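Local structure of hypothetical protein (2F46) at residues D52-S57 against G112-L117. The protein is of unknown function but is probably a nonclassical, eukaryotic-like phosphatase, with a sequence and fold related to cysteine-dependent phosphatases. Residues are numbered along the deposited sequence; the frame is centred on the assembly and turned at random. Where two conformers were deposited one is given.
Sequences DREEES and GTRCSL
Glu54 and Arg114 reach for each other from opposite directions to form a two-pronged salt bridge; their CA atoms are 13.7 Å apart, and the two side chains cover that distance between them. The guanidinium meets the carboxylate end-on: Arg114 NH2 donates to Glu54 OE1 at 3.0 Å, and Arg114 NH1 donates to Glu54 OE2 at 2.9 Å. Both oxygens lie close to the guanidinium plane and are approached on their syn sides, although NH1 stands somewhat out of the carboxylate plane; overall the two flat groups are 25° apart. Glutamate suits this loop because its chain, extended beyond CG, carries the carboxylate part of the way, to where the longer arginine meets it. Arginine offers paired N-H groups to match, and a bend at chi3 (-95°) turns its guanidinium into line. Four residues separate Cys109 from Arg114, one fewer than in the classical CX5R phosphate-binding loop; this loop likewise links a parallel strand, 105-108, to a helix, 113-125, whose start the bridge ties to the loop after strand 45-48. Gly112, the N-cap, has a positive phi at which a CB would press on the preceding carbonyl. Glu54 OE1 is shared with Arg50 NE, its strongest polar partner, in a second salt bridge, while Val81 O accepts from Arg114 NH1, restricting guanidinium rotation.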
loop_
_atom_site.group_PDB
_atom_site.type_symbol
_atom_site.label_atom_id
_atom_site.label_comp_id
_atom_site.label_asym_id
_atom_site.label_seq_id
_atom_site.Cartn_x
_atom_site.Cartn_y
_atom_site.Cartn_z
ATOM N N ASP A 52 13.152 5.464 0.444
ATOM C CA ASP A 52 14.312 4.698 0.889
ATOM C C ASP A 52 14.974 5.457 2.049
ATOM O O ASP A 52 14.886 6.694 2.100
ATOM C CB ASP A 52 15.337 4.527 -0.236
ATOM C CG ASP A 52 14.912 3.556 -1.337
ATOM O OD1 ASP A 52 14.060 2.676 -1.092
ATOM O OD2 ASP A 52 15.465 3.679 -2.465
ATOM N N ARG A 53 15.614 4.695 2.934
ATOM C CA ARG A 53 16.519 5.206 3.994
ATOM C C ARG A 53 15.770 5.895 5.116
ATOM O O ARG A 53 16.326 6.756 5.807
ATOM C CB ARG A 53 17.610 6.110 3.407
ATOM C CG ARG A 53 18.338 5.512 2.237
ATOM C CD ARG A 53 19.024 4.229 2.631
ATOM N NE ARG A 53 19.583 3.604 1.438
ATOM C CZ ARG A 53 20.781 3.888 0.913
ATOM N NH1 ARG A 53 21.600 4.767 1.492
ATOM N NH2 ARG A 53 21.148 3.284 -0.217
ATOM N N GLU A 54 14.530 5.466 5.361
ATOM C CA GLU A 54 13.846 5.879 6.575
ATOM C C GLU A 54 14.471 5.242 7.808
ATOM O O GLU A 54 14.506 5.878 8.850
ATOM C CB GLU A 54 12.326 5.586 6.522
ATOM C CG GLU A 54 11.569 6.565 5.669
ATOM C CD GLU A 54 10.040 6.511 5.837
ATOM O OE1 GLU A 54 9.535 5.480 6.336
ATOM O OE2 GLU A 54 9.386 7.542 5.459
ATOM N N GLU A 55 14.939 4.006 7.691
ATOM C CA GLU A 55 15.663 3.300 8.771
ATOM C C GLU A 55 16.898 2.631 8.185
ATOM O O GLU A 55 16.909 2.269 7.013
ATOM C CB GLU A 55 14.818 2.219 9.397
ATOM C CG GLU A 55 13.537 2.679 9.963
ATOM C CD GLU A 55 12.759 1.523 10.562
ATOM O OE1 GLU A 55 13.083 1.101 11.691
ATOM O OE2 GLU A 55 11.827 1.027 9.908
ATOM N N GLU A 56 17.927 2.429 9.019
ATOM C CA GLU A 56 19.195 1.850 8.551
ATOM C C GLU A 56 19.056 0.431 8.046
ATOM O O GLU A 56 19.724 0.050 7.087
ATOM C CB GLU A 56 20.247 1.868 9.669
ATOM N N SER A 57 18.216 -0.350 8.708
ATOM C CA SER A 57 17.980 -1.746 8.337
ATOM C C SER A 57 17.100 -1.912 7.113
ATOM O O SER A 57 16.905 -3.023 6.616
ATOM C CB SER A 57 17.271 -2.462 9.483
ATOM O OG SER A 57 15.943 -1.948 9.676
ATOM N N GLY A 112 2.132 -0.090 6.340
ATOM C CA GLY A 112 0.908 -0.176 5.558
ATOM C C GLY A 112 -0.006 1.023 5.749
ATOM O O GLY A 112 -0.998 1.155 5.024
ATOM N N THR A 113 0.327 1.932 6.659
ATOM C CA THR A 113 -0.492 3.124 6.908
ATOM C C THR A 113 -0.623 3.995 5.665
ATOM O O THR A 113 -1.702 4.453 5.315
ATOM C CB THR A 113 0.091 3.940 8.061
ATOM O OG1 THR A 113 0.023 3.105 9.234
ATOM C CG2 THR A 113 -0.692 5.213 8.311
ATOM N N ARG A 114 0.506 4.254 5.022
ATOM C CA ARG A 114 0.442 5.156 3.852
ATOM C C ARG A 114 -0.367 4.573 2.717
ATOM O O ARG A 114 -1.153 5.317 2.082
ATOM C CB ARG A 114 1.838 5.535 3.388
ATOM C CG ARG A 114 2.517 6.507 4.332
ATOM C CD ARG A 114 4.039 6.600 4.069
ATOM N NE ARG A 114 4.758 5.691 4.949
ATOM C CZ ARG A 114 6.053 5.808 5.212
ATOM N NH1 ARG A 114 6.782 6.731 4.625
ATOM N NH2 ARG A 114 6.605 4.996 6.102
ATOM N N CYS A 115 -0.220 3.268 2.466
ATOM C CA CYS A 115 -0.999 2.568 1.446
ATOM C C CYS A 115 -2.498 2.710 1.753
ATOM O O CYS A 115 -3.331 3.078 0.906
ATOM C CB CYS A 115 -0.579 1.102 1.356
ATOM S SG CYS A 115 1.245 0.833 1.412
ATOM N N SER A 116 -2.812 2.453 3.025
ATOM C CA SER A 116 -4.196 2.469 3.454
ATOM C C SER A 116 -4.782 3.873 3.346
ATOM O O SER A 116 -5.962 4.057 3.029
ATOM C CB SER A 116 -4.315 1.901 4.864
ATOM O OG SER A 116 -3.835 0.575 4.939
ATOM N N LEU A 117 -3.971 4.889 3.597
ATOM C CA LEU A 117 -4.435 6.267 3.420
ATOM C C LEU A 117 -4.624 6.640 1.952
ATOM O O LEU A 117 -5.600 7.329 1.588
ATOM C CB LEU A 117 -3.471 7.237 4.048
ATOM C CG LEU A 117 -3.504 7.341 5.550
ATOM C CD1 LEU A 117 -2.367 8.168 6.040
ATOM C CD2 LEU A 117 -4.783 7.972 6.025
#